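Local coordinates for endosialidase (Enterobacteria phage phi92, PDB 4HIZ), which probably cleaves sialic acid polymers of bacterial capsules from within the chain, as an endo-acting glycosidase for alpha-2,8 and alpha-2,9 linkages, at residues V307-G312 / G320-N325; R337-E342 / E383-L388; E349-Y354 / N398-K403; Y360-G365 / S373-S378. All coordinates share one frame; numbering follows the deposited sequence.

In the fold
All four contacts lie in the catalytic beta-propeller region, on one side of the chain's centre. Contact 1 is a hairpin of the four-stranded sheet 291-297, 304-311, 318-324, 335-338; contact 4 is one of the next sheet, 347-355 to 386-389. Contacts 2 and 3 pass from one sheet to the next and join three successive blades, contact 2 tying the end of the first to an outermost strand of the second, contact 3 strand 347-355 to strand 401-404 of the third. Contact 1 comes first along the chain; segments of contacts 2 and 3 alternate, and contact 4 nests inside both. Centres of contacts 3 and 4 are about 8 Å apart, of 2 and 3 about 15 Å.

Contact 1: V307-G312 / G320-N325; sequences VGYHNG and GILYFN
Leu322 lies across Tyr309 at about a right angle, on the sheet face that also carries Val307. From the CB of Leu322, which has the carbonyl oxygen of Val307 3.9 Å away, the side chain rises to CG, equally distant from Tyr309 CD1. Its tip divides: the CD2 methyl of Leu322 comes obliquely to the tyrosine ring, 3.5 Å from CD1 of Tyr309 and slightly farther from CE1. The ring is brought there by a chi1 of 83°, which sets CG of Tyr309 between its own backbone N and carbonyl carbon and leans it over the neighbouring strand. Gly320 has no side chain to obstruct it, and its backbone N sits over one ring face, while the carbonyl oxygen of Ile321 meets the ring edge, 3.5 Å from Tyr309 CE1. Farther along, Val307 CG2 approaches Phe324 CE1 at 4.0 Å.

In the backbone, two hydrogen-bonded pairs flank the non-hydrogen-bonded pair Gly308-Ile321. Val307 and Leu322 exchange both backbone bonds, the one from Leu322 N to Val307 O being 2.7 Å long and nearly straight; Tyr309 and Gly320 do the same. Strand 335-338 continues this face, its Arg336 touching both Tyr309 and Leu322. Antiparallel and twisted, strands 304-311 and 318-324 form the central hairpin of a four-stranded beta-propeller blade.

Contact 2: R337-E342 / E383-L388; sequences RTISQE and ENWNYL. With CA (calcium ion), chain B.
Tyr387 reaches across to the turn after strand 335-338, where its hydroxyl oxygen accepts a hydrogen bond from the backbone N of Ser340 (2.8 Å, 159° at the hydrogen). The edge of the same ring meets Ile339, with CE1 of Tyr387 3.8 Å from CB of Ile339. Next to it the CG2 methyl of Ile339 stands over the face of Trp385, 3.8 Å from the centroid of the five-membered ring and only 12° off its normal, a clear CH-pi contact. The methyl is directed there by a chi1 that puts CG2 beside the backbone N of Ile339.

At the other end the carboxylate of Glu383 is stacked on the guanidinium of Arg337, their planes 13° apart. This salt bridge is long and purely electrostatic: Glu383 OE1 sits over the guanidinium face, 4.0 Å from NE of Arg337. Water 1 mediates, donating to Glu383 OE1 and weakly accepting from Arg337 NE, while NH1 of Arg337 bonds to Leu381 O.

Farther out, a calcium ion is bound by Glu383 O at 2.5 Å, five waters and one atom from elsewhere in the structure. Waters 2 and 4 donate to Thr338 O, which therefore serves the metal from its second shell. Trp385 ends the Ser378-Trp385 run that matches the Asp box of sialidases, and Tyr387 stacks with Tyr343. Two blades thus meet through aromatic packing and one backbone-to-hydroxyl bond, while the outer end of their junction is joined by charge and by hydrated calcium.

Contact 3: E349-Y354 / N398-K403; sequences EPCIKY and NLPFAK
Strands 349-354 and 401-403 run nearly parallel, 18° apart, with axes 7.9 Å distant at closest, too wide for a backbone ladder; residues 398-400 lead in as loop. Water fills in: water 7 donates to Glu349 O and accepts from Leu399 N, and water 8 accepts from Phe401 N and from Lys353 NZ.

Side chains occupy the space between the backbones. Cys351 points its sulfur at the backbone of Pro400, SG lying 3.5 Å from Pro400 CA and 3.7 Å from Asn398 ND2, an amide that bonds to Gly475 O. Phe401, its CG held between backbone N and carbonyl carbon (chi1 64°), brings its ring up to strand 349-354. Cys351 O comes to the ring edge, 3.5 Å from CE1 of Phe401, and CG of Lys353 lies over one face. Bent at chi2 and chi4, the lysine chain passes the ring heading the other way and curls back so that NZ of Lys353 donates to Ile352 O (2.8 Å); the same ammonium forms a salt bridge with Asp88.

Roughly parallel first strands of consecutive sheets, here bridged by two waters as well as packed through side chains, are as expected for adjacent blades of a beta-propeller.

Contact 4: Y360-G365 / S373-S378; sequences YLTTRG and STLAMS
Leu361 and Ala376 make the tight centre of this hairpin, a hydrogen-bonded pair in which each backbone N bonds to the other's O, 2.8 Å for Ala376 N to Leu361 O. Non-hydrogen-bonded pairs flank it. In one, Tyr360 and Met377 run alongside each other in the same direction, CD1 of Tyr360 3.8 Å from CB of Met377. In the other, Thr362 and Leu375 cross, and the CD1 methyl of Leu375 reaches CG2 of Thr362 at 3.9 Å. On this face Phe401 of the next blade packs against Tyr360 and Thr362, and the hydroxyl of Thr362 bonds to Leu399 O.

Near Gly365 the regular ladder ends, though the chains stay close, and hydroxyls and water take over. Thr363 N still bonds to Thr374 O, yet Thr374 N goes to the side-chain OG1 of Thr363 (2.9 Å, 144° at the hydrogen). A chi1 of 59° puts that oxygen between the backbone N and carbonyl carbon of Thr363, facing the other strand. Thr363 O is taken instead by the hydroxyl of Ser373, OG donating at 2.7 Å. Two waters complete this end: water 9 lies between the hydroxyls of Thr363 and Thr374, and water 10 accepts from Gly365 N and donates to Ser373 OG at 2.8 Å.

The means of bonding therefore changes along the hairpin: buried backbone groups satisfied by the ladder in the middle are satisfied by side-chain hydroxyls and ordered water where the ladder gives out.

Contact 1: V307-G312 / G320-N325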
# COMPACT_ATOMS: atom_id res chain seq x y z
N VAL A 307 -26.03 -0.91 28.72
CA VAL A 307 -25.21 -1.86 27.94
C VAL A 307 -26.04 -3.14 27.82
O VAL A 307 -26.66 -3.55 28.80
CB VAL A 307 -23.92 -2.17 28.73
CG1 VAL A 307 -23.22 -3.45 28.24
CG2 VAL A 307 -22.99 -0.94 28.74
N GLY A 308 -26.11 -3.74 26.63
CA GLY A 308 -26.88 -4.97 26.53
C GLY A 308 -26.11 -6.16 27.09
O GLY A 308 -24.87 -6.16 27.15
N TYR A 309 -26.83 -7.19 27.50
CA TYR A 309 -26.13 -8.42 27.91
C TYR A 309 -27.06 -9.62 27.83
O TYR A 309 -28.30 -9.48 27.76
CB TYR A 309 -25.59 -8.32 29.37
CG TYR A 309 -26.65 -8.66 30.43
CD1 TYR A 309 -27.60 -7.70 30.82
CD2 TYR A 309 -26.70 -9.92 31.01
CE1 TYR A 309 -28.56 -7.98 31.79
CE2 TYR A 309 -27.68 -10.22 31.97
CZ TYR A 309 -28.59 -9.24 32.34
OH TYR A 309 -29.57 -9.53 33.29
N HIS A 310 -26.46 -10.80 27.80
CA HIS A 310 -27.27 -12.00 28.00
C HIS A 310 -26.45 -13.09 28.66
O HIS A 310 -25.19 -13.07 28.66
CB HIS A 310 -27.84 -12.49 26.64
CG HIS A 310 -26.87 -13.28 25.81
ND1 HIS A 310 -25.87 -12.70 25.06
CD2 HIS A 310 -26.75 -14.62 25.61
CE1 HIS A 310 -25.19 -13.64 24.41
NE2 HIS A 310 -25.69 -14.82 24.75
N ASN A 311 -27.19 -14.03 29.24
CA ASN A 311 -26.64 -15.30 29.68
C ASN A 311 -27.22 -16.33 28.74
O ASN A 311 -28.45 -16.54 28.72
CB ASN A 311 -27.09 -15.58 31.13
CG ASN A 311 -27.16 -17.09 31.42
OD1 ASN A 311 -26.34 -17.86 30.92
ND2 ASN A 311 -28.16 -17.50 32.24
N GLY A 312 -26.35 -16.97 27.93
CA GLY A 312 -26.78 -18.06 27.07
C GLY A 312 -26.10 -19.38 27.42
O GLY A 312 -26.15 -20.33 26.63
N GLY A 320 -31.02 -8.78 28.75
CA GLY A 320 -31.57 -7.47 29.05
C GLY A 320 -30.49 -6.43 28.98
O GLY A 320 -29.62 -6.47 28.09
N ILE A 321 -30.53 -5.49 29.94
CA ILE A 321 -29.57 -4.40 29.95
C ILE A 321 -28.89 -4.27 31.30
O ILE A 321 -29.44 -4.65 32.33
CB ILE A 321 -30.23 -3.06 29.57
CG1 ILE A 321 -31.22 -2.58 30.67
CG2 ILE A 321 -30.94 -3.20 28.18
CD1 ILE A 321 -31.83 -1.21 30.35
N LEU A 322 -27.67 -3.74 31.28
CA LEU A 322 -27.05 -3.22 32.49
C LEU A 322 -27.28 -1.72 32.44
O LEU A 322 -26.78 -1.03 31.53
CB LEU A 322 -25.56 -3.53 32.51
CG LEU A 322 -25.21 -5.02 32.27
CD1 LEU A 322 -23.70 -5.19 32.35
CD2 LEU A 322 -25.91 -5.95 33.31
N TYR A 323 -28.02 -1.20 33.42
CA TYR A 323 -28.39 0.20 33.44
C TYR A 323 -27.51 0.98 34.43
O TYR A 323 -27.48 0.67 35.61
CB TYR A 323 -29.89 0.34 33.79
CG TYR A 323 -30.32 1.76 34.06
CD1 TYR A 323 -30.68 2.60 33.04
CD2 TYR A 323 -30.34 2.24 35.36
CE1 TYR A 323 -31.06 3.91 33.32
CE2 TYR A 323 -30.70 3.53 35.64
CZ TYR A 323 -31.06 4.36 34.63
OH TYR A 323 -31.42 5.66 34.98
N PHE A 324 -26.76 1.96 33.92
CA PHE A 324 -25.81 2.73 34.72
C PHE A 324 -26.43 4.11 34.95
O PHE A 324 -26.62 4.89 34.02
CB PHE A 324 -24.51 2.94 33.95
CG PHE A 324 -23.68 1.71 33.80
CD1 PHE A 324 -24.03 0.71 32.86
CD2 PHE A 324 -22.53 1.55 34.57
CE1 PHE A 324 -23.24 -0.42 32.71
CE2 PHE A 324 -21.73 0.41 34.42
CZ PHE A 324 -22.08 -0.57 33.47
N ASN A 325 -26.76 4.42 36.20
CA ASN A 325 -27.47 5.67 36.45
C ASN A 325 -26.57 6.91 36.32
O ASN A 325 -27.02 7.98 35.87
CB ASN A 325 -28.13 5.61 37.83
CG ASN A 325 -29.10 6.75 38.03
OD1 ASN A 325 -30.11 6.86 37.30
ND2 ASN A 325 -28.79 7.64 38.96

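Contact 2: R337-E342 / E383-L388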
# COMPACT_ATOMS: atom_id res chain seq x y z
N ARG A 337 -31.66 -5.19 34.21
CA ARG A 337 -33.08 -5.12 33.88
C ARG A 337 -33.37 -6.06 32.73
O ARG A 337 -32.84 -5.86 31.62
CB ARG A 337 -33.46 -3.68 33.54
CG ARG A 337 -33.30 -2.74 34.78
CD ARG A 337 -33.48 -1.28 34.45
NE ARG A 337 -33.31 -0.50 35.69
CZ ARG A 337 -33.57 0.79 35.80
NH1 ARG A 337 -34.02 1.46 34.77
NH2 ARG A 337 -33.40 1.39 36.98
N THR A 338 -34.17 -7.08 32.97
CA THR A 338 -34.31 -8.16 31.97
C THR A 338 -35.65 -8.13 31.24
O THR A 338 -36.65 -7.59 31.75
CB THR A 338 -34.15 -9.56 32.61
OG1 THR A 338 -35.11 -9.73 33.65
CG2 THR A 338 -32.74 -9.72 33.19
N ILE A 339 -35.66 -8.71 30.04
CA ILE A 339 -36.91 -8.95 29.34
C ILE A 339 -37.50 -10.26 29.86
O ILE A 339 -36.84 -11.03 30.58
CB ILE A 339 -36.70 -8.99 27.80
CG1 ILE A 339 -35.88 -10.22 27.37
CG2 ILE A 339 -36.04 -7.69 27.35
CD1 ILE A 339 -35.85 -10.40 25.82
N SER A 340 -38.76 -10.52 29.52
CA SER A 340 -39.48 -11.70 29.99
C SER A 340 -38.84 -13.00 29.53
O SER A 340 -38.26 -13.05 28.43
CB SER A 340 -40.92 -11.65 29.47
OG SER A 340 -41.59 -10.46 29.90
N GLN A 341 -39.00 -14.06 30.31
CA GLN A 341 -38.40 -15.34 29.99
C GLN A 341 -38.83 -15.85 28.61
O GLN A 341 -38.03 -16.44 27.87
CB GLN A 341 -38.79 -16.37 31.07
CG GLN A 341 -37.94 -17.63 30.98
CD GLN A 341 -36.52 -17.32 31.35
OE1 GLN A 341 -36.25 -16.88 32.48
NE2 GLN A 341 -35.59 -17.53 30.41
N GLU A 342 -40.09 -15.60 28.27
CA GLU A 342 -40.66 -16.04 26.99
C GLU A 342 -39.81 -15.59 25.81
O GLU A 342 -39.66 -16.31 24.81
CB GLU A 342 -42.08 -15.46 26.84
CG GLU A 342 -42.74 -15.72 25.51
CD GLU A 342 -44.19 -15.27 25.46
OE1 GLU A 342 -44.67 -14.65 26.43
OE2 GLU A 342 -44.85 -15.54 24.44
N GLU A 383 -37.67 -1.48 32.73
CA GLU A 383 -38.40 -2.20 33.78
C GLU A 383 -39.54 -3.02 33.20
O GLU A 383 -39.83 -4.10 33.69
CB GLU A 383 -38.95 -1.24 34.84
CG GLU A 383 -37.90 -0.35 35.45
CD GLU A 383 -37.35 -0.88 36.73
OE1 GLU A 383 -36.82 -2.02 36.74
OE2 GLU A 383 -37.48 -0.17 37.75
N ASN A 384 -40.20 -2.50 32.17
CA ASN A 384 -41.31 -3.21 31.51
C ASN A 384 -41.22 -3.03 30.01
O ASN A 384 -40.87 -1.95 29.55
CB ASN A 384 -42.64 -2.65 32.00
CG ASN A 384 -42.89 -2.97 33.46
OD1 ASN A 384 -43.25 -4.09 33.79
ND2 ASN A 384 -42.63 -2.02 34.33
N TRP A 385 -41.56 -4.08 29.26
CA TRP A 385 -41.40 -4.04 27.82
C TRP A 385 -42.69 -4.45 27.13
O TRP A 385 -43.51 -5.20 27.70
CB TRP A 385 -40.32 -5.03 27.42
CG TRP A 385 -38.98 -4.76 27.98
CD1 TRP A 385 -38.50 -5.16 29.20
CD2 TRP A 385 -37.90 -4.05 27.34
NE1 TRP A 385 -37.20 -4.73 29.36
CE2 TRP A 385 -36.81 -4.05 28.23
CE3 TRP A 385 -37.77 -3.40 26.09
CZ2 TRP A 385 -35.59 -3.44 27.94
CZ3 TRP A 385 -36.55 -2.78 25.80
CH2 TRP A 385 -35.48 -2.81 26.72
N ASN A 386 -42.87 -3.95 25.90
CA ASN A 386 -43.87 -4.43 24.95
C ASN A 386 -43.11 -5.17 23.84
O ASN A 386 -42.10 -4.66 23.34
CB ASN A 386 -44.58 -3.22 24.33
CG ASN A 386 -45.38 -2.46 25.37
OD1 ASN A 386 -45.13 -1.29 25.66
ND2 ASN A 386 -46.33 -3.15 25.97
N TYR A 387 -43.58 -6.36 23.46
CA TYR A 387 -42.84 -7.27 22.58
C TYR A 387 -43.55 -7.53 21.28
O TYR A 387 -44.80 -7.64 21.25
CB TYR A 387 -42.71 -8.64 23.27
CG TYR A 387 -42.06 -8.58 24.63
CD1 TYR A 387 -40.67 -8.49 24.74
CD2 TYR A 387 -42.83 -8.61 25.79
CE1 TYR A 387 -40.05 -8.44 26.00
CE2 TYR A 387 -42.23 -8.56 27.05
CZ TYR A 387 -40.84 -8.48 27.15
OH TYR A 387 -40.25 -8.43 28.40
N LEU A 388 -42.75 -7.71 20.22
CA LEU A 388 -43.24 -8.15 18.93
C LEU A 388 -42.27 -9.22 18.39
O LEU A 388 -41.13 -8.89 18.04
CB LEU A 388 -43.28 -6.98 17.94
CG LEU A 388 -44.34 -5.89 18.15
CD1 LEU A 388 -44.05 -4.68 17.26
CD2 LEU A 388 -45.73 -6.45 17.84
CA CA B . -39.39 -6.33 34.76
O HOH W 1 -34.49 -1.83 38.27
O HOH W 2 -39.42 -7.56 32.42
O HOH W 3 -37.78 -8.23 34.80
O HOH W 4 -37.20 -5.61 33.59
O HOH W 5 -41.59 -5.87 35.53
O HOH W 6 -40.38 -7.69 36.28

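Contact 3: E349-Y354 / N398-K403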
# COMPACT_ATOMS: atom_id res chain seq x y z
N GLU A 349 -27.52 -11.43 22.56
CA GLU A 349 -26.99 -10.26 21.86
C GLU A 349 -28.01 -9.20 21.50
O GLU A 349 -28.23 -8.90 20.32
CB GLU A 349 -26.25 -10.73 20.60
CG GLU A 349 -24.97 -11.46 20.98
CD GLU A 349 -24.25 -12.09 19.79
OE1 GLU A 349 -24.73 -11.98 18.64
OE2 GLU A 349 -23.19 -12.73 20.02
N PRO A 350 -28.62 -8.60 22.52
CA PRO A 350 -29.56 -7.50 22.26
C PRO A 350 -28.88 -6.27 21.66
O PRO A 350 -27.81 -5.88 22.14
CB PRO A 350 -30.10 -7.16 23.66
CG PRO A 350 -28.97 -7.60 24.60
CD PRO A 350 -28.46 -8.88 23.97
N CYS A 351 -29.51 -5.67 20.65
CA CYS A 351 -29.08 -4.35 20.20
C CYS A 351 -30.05 -3.40 20.87
O CYS A 351 -31.27 -3.63 20.84
CB CYS A 351 -29.20 -4.21 18.69
SG CYS A 351 -27.93 -5.18 17.79
N ILE A 352 -29.52 -2.35 21.49
CA ILE A 352 -30.40 -1.43 22.20
C ILE A 352 -30.13 0.01 21.80
O ILE A 352 -28.97 0.40 21.63
CB ILE A 352 -30.25 -1.54 23.74
CG1 ILE A 352 -28.78 -1.42 24.18
CG2 ILE A 352 -30.81 -2.88 24.22
CD1 ILE A 352 -28.61 -1.36 25.74
N LYS A 353 -31.19 0.79 21.62
CA LYS A 353 -31.04 2.22 21.28
C LYS A 353 -32.17 3.01 21.94
O LYS A 353 -33.33 2.63 21.89
CB LYS A 353 -31.07 2.44 19.77
CG LYS A 353 -29.84 1.85 19.02
CD LYS A 353 -28.55 2.59 19.42
CE LYS A 353 -27.26 1.88 18.90
NZ LYS A 353 -27.17 0.45 19.48
N TYR A 354 -31.79 4.12 22.55
CA TYR A 354 -32.76 5.02 23.20
C TYR A 354 -33.02 6.22 22.32
O TYR A 354 -32.07 6.89 21.87
CB TYR A 354 -32.17 5.45 24.54
CG TYR A 354 -33.02 6.34 25.40
CD1 TYR A 354 -34.00 5.80 26.23
CD2 TYR A 354 -32.80 7.71 25.43
CE1 TYR A 354 -34.76 6.64 27.07
CE2 TYR A 354 -33.55 8.52 26.26
CZ TYR A 354 -34.52 7.98 27.06
OH TYR A 354 -35.26 8.81 27.90
N ASN A 398 -27.43 -10.93 14.99
CA ASN A 398 -27.94 -9.77 15.71
C ASN A 398 -28.67 -8.86 14.72
O ASN A 398 -28.48 -8.97 13.50
CB ASN A 398 -26.84 -9.02 16.49
CG ASN A 398 -25.83 -8.36 15.59
OD1 ASN A 398 -25.45 -8.95 14.60
ND2 ASN A 398 -25.38 -7.18 15.91
N LEU A 399 -29.50 -7.96 15.23
CA LEU A 399 -30.35 -7.11 14.40
C LEU A 399 -30.15 -5.64 14.77
O LEU A 399 -31.00 -5.03 15.43
CB LEU A 399 -31.83 -7.47 14.54
CG LEU A 399 -32.24 -8.87 14.01
CD1 LEU A 399 -33.76 -9.07 14.18
CD2 LEU A 399 -31.88 -9.02 12.54
N PRO A 400 -29.01 -5.07 14.39
CA PRO A 400 -28.77 -3.65 14.73
C PRO A 400 -29.66 -2.74 13.91
O PRO A 400 -30.20 -3.09 12.83
CB PRO A 400 -27.28 -3.46 14.40
CG PRO A 400 -27.09 -4.39 13.20
CD PRO A 400 -27.90 -5.66 13.62
N PHE A 401 -29.86 -1.53 14.43
CA PHE A 401 -30.88 -0.68 13.84
C PHE A 401 -30.66 0.76 14.24
O PHE A 401 -29.92 1.05 15.19
CB PHE A 401 -32.29 -1.13 14.30
CG PHE A 401 -32.52 -0.96 15.78
CD1 PHE A 401 -32.15 -1.99 16.66
CD2 PHE A 401 -33.08 0.21 16.30
CE1 PHE A 401 -32.35 -1.86 18.05
CE2 PHE A 401 -33.29 0.33 17.70
CZ PHE A 401 -32.91 -0.69 18.55
N ALA A 402 -31.30 1.66 13.50
CA ALA A 402 -31.44 3.05 13.96
C ALA A 402 -32.87 3.51 13.73
O ALA A 402 -33.58 2.96 12.87
CB ALA A 402 -30.48 3.96 13.13
N LYS A 403 -33.30 4.54 14.47
CA LYS A 403 -34.63 5.14 14.26
C LYS A 403 -34.46 6.39 13.41
O LYS A 403 -33.64 7.27 13.74
CB LYS A 403 -35.30 5.52 15.59
CG LYS A 403 -36.71 6.04 15.40
CD LYS A 403 -37.41 6.12 16.78
CE LYS A 403 -38.85 6.55 16.63
NZ LYS A 403 -38.90 8.02 16.28
O HOH W 7 -29.90 -8.10 18.16
O HOH W 8 -28.66 -0.82 17.19

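Contact 4: Y360-G365 / S373-S378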
# COMPACT_ATOMS: atom_id res chain seq x y z
N TYR A 360 -35.52 0.97 22.66
CA TYR A 360 -35.85 -0.13 21.72
C TYR A 360 -34.79 -1.20 21.82
O TYR A 360 -33.62 -0.90 22.08
CB TYR A 360 -35.86 0.43 20.28
CG TYR A 360 -36.92 1.50 20.09
CD1 TYR A 360 -38.24 1.15 19.81
CD2 TYR A 360 -36.59 2.86 20.22
CE1 TYR A 360 -39.24 2.13 19.66
CE2 TYR A 360 -37.57 3.85 20.05
CZ TYR A 360 -38.89 3.47 19.78
OH TYR A 360 -39.85 4.43 19.62
N LEU A 361 -35.21 -2.45 21.64
CA LEU A 361 -34.30 -3.59 21.77
C LEU A 361 -34.66 -4.63 20.72
O LEU A 361 -35.84 -4.88 20.46
CB LEU A 361 -34.45 -4.18 23.20
CG LEU A 361 -33.65 -5.46 23.54
CD1 LEU A 361 -33.31 -5.52 25.05
CD2 LEU A 361 -34.38 -6.76 23.17
N THR A 362 -33.65 -5.22 20.08
CA THR A 362 -33.91 -6.43 19.27
C THR A 362 -33.05 -7.56 19.78
O THR A 362 -31.96 -7.31 20.31
CB THR A 362 -33.48 -6.22 17.79
OG1 THR A 362 -32.09 -5.91 17.74
CG2 THR A 362 -34.28 -5.13 17.14
N THR A 363 -33.50 -8.81 19.60
CA THR A 363 -32.68 -9.93 20.01
C THR A 363 -32.22 -10.71 18.81
O THR A 363 -32.81 -10.62 17.72
CB THR A 363 -33.47 -10.94 20.89
OG1 THR A 363 -34.59 -11.43 20.15
CG2 THR A 363 -33.99 -10.28 22.19
N ARG A 364 -31.15 -11.46 19.02
CA ARG A 364 -30.73 -12.52 18.11
C ARG A 364 -31.41 -13.83 18.53
O ARG A 364 -31.35 -14.21 19.71
CB ARG A 364 -29.23 -12.74 18.27
CG ARG A 364 -28.70 -13.99 17.53
CD ARG A 364 -27.18 -13.98 17.62
NE ARG A 364 -26.62 -15.27 17.25
CZ ARG A 364 -25.32 -15.51 17.11
NH1 ARG A 364 -24.43 -14.54 17.29
NH2 ARG A 364 -24.92 -16.72 16.75
N GLY A 365 -32.00 -14.54 17.57
CA GLY A 365 -32.55 -15.89 17.83
C GLY A 365 -31.41 -16.90 17.74
O GLY A 365 -30.52 -16.76 16.87
N SER A 373 -35.78 -13.96 16.71
CA SER A 373 -35.65 -12.54 17.09
C SER A 373 -36.97 -11.87 17.43
O SER A 373 -38.02 -12.12 16.80
CB SER A 373 -35.06 -11.76 15.91
OG SER A 373 -33.73 -12.19 15.69
N THR A 374 -36.87 -10.94 18.39
CA THR A 374 -38.01 -10.17 18.89
C THR A 374 -37.60 -8.71 18.88
O THR A 374 -36.44 -8.39 19.13
CB THR A 374 -38.27 -10.57 20.37
OG1 THR A 374 -38.57 -11.96 20.42
CG2 THR A 374 -39.45 -9.82 20.98
N LEU A 375 -38.56 -7.85 18.57
CA LEU A 375 -38.43 -6.41 18.73
C LEU A 375 -39.19 -6.00 19.98
O LEU A 375 -40.32 -6.46 20.20
CB LEU A 375 -39.00 -5.67 17.50
CG LEU A 375 -39.13 -4.14 17.57
CD1 LEU A 375 -37.76 -3.44 17.71
CD2 LEU A 375 -39.87 -3.61 16.32
N ALA A 376 -38.60 -5.17 20.81
CA ALA A 376 -39.28 -4.77 22.06
C ALA A 376 -39.06 -3.27 22.29
O ALA A 376 -38.10 -2.69 21.77
CB ALA A 376 -38.75 -5.59 23.21
N MET A 377 -39.96 -2.64 23.06
CA MET A 377 -39.74 -1.26 23.45
C MET A 377 -40.15 -1.07 24.90
O MET A 377 -41.05 -1.75 25.38
CB MET A 377 -40.53 -0.32 22.53
CG MET A 377 -42.02 -0.52 22.61
SD MET A 377 -42.81 0.64 23.76
CE MET A 377 -43.20 1.81 22.49
N SER A 378 -39.48 -0.15 25.59
CA SER A 378 -39.80 0.11 27.00
C SER A 378 -39.89 1.60 27.16
O SER A 378 -39.00 2.33 26.73
CB SER A 378 -38.70 -0.43 27.91
OG SER A 378 -38.92 -0.02 29.26
O HOH W 9 -36.16 -13.35 21.29
O HOH W 10 -31.47 -13.63 14.81